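Local coordinates for Thiol:disulfide interchange protein (Klebsiella pneumoniae, PDB 6DXN) that probably catalyses thiol-disulfide exchange in the periplasm, as an oxidoreductase of the DsbA branch of the thioredoxin family, at residues V26-F31 with E60-S65. Sequence-based numbering, arbitrary orientation.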
loop_
_atom_site.group_PDB
_atom_site.type_symbol
_atom_site.label_atom_id
_atom_site.label_comp_id
_atom_site.label_asym_id
_atom_site.label_seq_id
_atom_site.Cartn_x
_atom_site.Cartn_y
_atom_site.Cartn_z
ATOM N N VAL A 26 -2.253 7.293 -0.973
ATOM C CA VAL A 26 -2.191 5.913 -1.405
ATOM C C VAL A 26 -0.718 5.518 -1.583
ATOM O O VAL A 26 0.111 6.319 -2.051
ATOM C CB VAL A 26 -3.033 5.678 -2.679
ATOM C CG1 VAL A 26 -2.536 6.486 -3.869
ATOM C CG2 VAL A 26 -3.112 4.201 -3.049
ATOM N N GLU A 27 -0.416 4.293 -1.138
ATOM C CA GLU A 27 0.880 3.642 -1.264
ATOM C C GLU A 27 0.679 2.432 -2.173
ATOM O O GLU A 27 -0.028 1.495 -1.799
ATOM C CB GLU A 27 1.424 3.214 0.109
ATOM C CG GLU A 27 2.662 2.314 0.056
ATOM C CD GLU A 27 3.099 1.751 1.405
ATOM O OE1 GLU A 27 2.335 1.903 2.383
ATOM O OE2 GLU A 27 4.201 1.172 1.485
ATOM N N PHE A 28 1.268 2.481 -3.369
ATOM C CA PHE A 28 1.208 1.333 -4.255
ATOM C C PHE A 28 2.297 0.365 -3.782
ATOM O O PHE A 28 3.420 0.771 -3.524
ATOM C CB PHE A 28 1.326 1.752 -5.724
ATOM C CG PHE A 28 0.144 2.532 -6.258
ATOM C CD1 PHE A 28 -1.002 1.879 -6.688
ATOM C CD2 PHE A 28 0.194 3.911 -6.376
ATOM C CE1 PHE A 28 -2.080 2.589 -7.193
ATOM C CE2 PHE A 28 -0.883 4.622 -6.885
ATOM C CZ PHE A 28 -2.018 3.960 -7.288
ATOM N N PHE A 29 1.938 -0.911 -3.642
ATOM C CA PHE A 29 2.896 -1.856 -3.140
ATOM C C PHE A 29 2.671 -3.235 -3.769
ATOM O O PHE A 29 1.679 -3.478 -4.453
ATOM C CB PHE A 29 2.769 -1.943 -1.615
ATOM C CG PHE A 29 1.625 -2.797 -1.135
ATOM C CD1 PHE A 29 0.322 -2.316 -1.130
ATOM C CD2 PHE A 29 1.851 -4.094 -0.701
ATOM C CE1 PHE A 29 -0.725 -3.117 -0.701
ATOM C CE2 PHE A 29 0.807 -4.891 -0.265
ATOM C CZ PHE A 29 -0.480 -4.398 -0.263
ATOM N N SER A 30 3.628 -4.125 -3.509
ATOM C CA SER A 30 3.570 -5.489 -3.954
ATOM C C SER A 30 4.080 -6.368 -2.814
ATOM O O SER A 30 5.101 -6.054 -2.188
ATOM C CB SER A 30 4.368 -5.699 -5.216
ATOM O OG SER A 30 4.399 -7.067 -5.554
ATOM N N PHE A 31 3.357 -7.455 -2.542
ATOM C CA PHE A 31 3.790 -8.344 -1.497
ATOM C C PHE A 31 5.114 -9.027 -1.879
ATOM O O PHE A 31 5.714 -9.646 -1.036
ATOM C CB PHE A 31 2.712 -9.372 -1.158
ATOM C CG PHE A 31 1.574 -8.856 -0.321
ATOM C CD1 PHE A 31 1.748 -8.641 1.037
ATOM C CD2 PHE A 31 0.321 -8.628 -0.871
ATOM C CE1 PHE A 31 0.700 -8.191 1.821
ATOM C CE2 PHE A 31 -0.724 -8.176 -0.085
ATOM C CZ PHE A 31 -0.533 -7.944 1.255
ATOM N N GLU A 60 -4.210 4.556 2.323
ATOM C CA GLU A 60 -4.788 3.492 1.508
ATOM C C GLU A 60 -3.645 2.727 0.838
ATOM O O GLU A 60 -2.712 3.309 0.302
ATOM C CB GLU A 60 -5.804 4.045 0.508
ATOM C CG GLU A 60 -7.115 4.451 1.165
ATOM C CD GLU A 60 -8.243 4.775 0.201
ATOM O OE1 GLU A 60 -7.955 5.022 -0.983
ATOM O OE2 GLU A 60 -9.414 4.755 0.635
ATOM N N LYS A 61 -3.712 1.402 0.928
ATOM C CA LYS A 61 -2.693 0.582 0.319
ATOM C C LYS A 61 -3.332 -0.168 -0.846
ATOM O O LYS A 61 -4.290 -0.917 -0.668
ATOM C CB LYS A 61 -2.031 -0.323 1.361
ATOM C CG LYS A 61 -1.241 0.431 2.418
ATOM C CD LYS A 61 -0.274 -0.403 3.207
ATOM C CE LYS A 61 0.873 -0.921 2.364
ATOM N NZ LYS A 61 1.877 -1.618 3.197
ATOM N N TYR A 62 -2.800 0.089 -2.039
ATOM C CA TYR A 62 -3.266 -0.516 -3.274
ATOM C C TYR A 62 -2.206 -1.504 -3.772
ATOM O O TYR A 62 -1.065 -1.131 -4.020
ATOM C CB TYR A 62 -3.601 0.599 -4.264
ATOM C CG TYR A 62 -4.920 1.293 -4.033
ATOM C CD1 TYR A 62 -5.581 1.244 -2.812
ATOM C CD2 TYR A 62 -5.444 2.126 -5.004
ATOM C CE1 TYR A 62 -6.786 1.906 -2.611
ATOM C CE2 TYR A 62 -6.638 2.796 -4.814
ATOM C CZ TYR A 62 -7.309 2.696 -3.614
ATOM O OH TYR A 62 -8.487 3.377 -3.450
ATOM N N HIS A 63 -2.610 -2.771 -3.905
ATOM C CA HIS A 63 -1.713 -3.818 -4.360
ATOM C C HIS A 63 -1.591 -3.779 -5.894
ATOM O O HIS A 63 -2.562 -3.547 -6.576
ATOM C CB HIS A 63 -2.162 -5.177 -3.809
ATOM C CG HIS A 63 -1.109 -6.206 -3.992
ATOM N ND1 HIS A 63 -1.179 -7.165 -4.970
ATOM C CD2 HIS A 63 0.094 -6.359 -3.393
ATOM C CE1 HIS A 63 -0.089 -7.899 -4.934
ATOM N NE2 HIS A 63 0.712 -7.417 -3.992
ATOM N N VAL A 64 -0.374 -4.018 -6.406
ATOM C CA VAL A 64 -0.051 -4.004 -7.859
ATOM C C VAL A 64 -0.215 -5.420 -8.440
ATOM O O VAL A 64 0.634 -6.294 -8.225
ATOM C CB VAL A 64 1.371 -3.457 -8.092
ATOM C CG1 VAL A 64 1.805 -3.559 -9.550
ATOM C CG2 VAL A 64 1.515 -2.025 -7.594
ATOM N N SER A 65 -1.284 -5.613 -9.224
ATOM C CA SER A 65 -1.647 -6.921 -9.817
ATOM C C SER A 65 -0.678 -7.364 -10.924
ATOM O O SER A 65 -0.466 -8.565 -11.102
ATOM C CB SER A 65 -3.052 -6.895 -10.373
ATOM O OG SER A 65 -4.023 -6.818 -9.345
HETATM O O HOH W 1 4.508 -1.678 1.414
HETATM O O HOH W 2 2.062 -8.185 -7.154
#
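Phe29 lies between Lys61 and His63 in a closely packed part of this parallel strand pairing, its flat ring offering a face to each. The long apolar chain of Lys61 lays CE over one face and bends at chi3 (67°), bringing NZ to 4.6 Å from the ring centroid in a cation-pi contact. Over the opposite face His63 turns its edge inward, CD2 lying 3.5 Å from Phe29 CE2, planes at 69°. Histidine, flat and polar, suits this place: Phe31 N donates in its ring plane to NE2 (3.0 Å, 162°), while ND1 bonds to Thr75, fixing the ring's rotation. Backbone bonds run from Glu27 N to Glu60 O (2.9 Å), Tyr62 N to Glu27 O, Phe29 N to Tyr62 O and Val64 N to Phe29 O. Branched Val26 sets CG2 over the Tyr62 ring, a CH-pi contact. Glu27 OE1 is a long 3.6 Å from buried Lys61 NZ, which also bridges to Asp46 and Glu91; a water joins NZ to Glu27 OE2. Glu60, partly exposed, marks the looser side. Strand 60-63 edges the thioredoxin-type sheet beside 25-29; helix 131-146 packs on Phe28 and Tyr62, helix 87-99 on Phe29, which also touches Cys36 of the predicted redox-active CxxC, unbridged here, on helix 34-41.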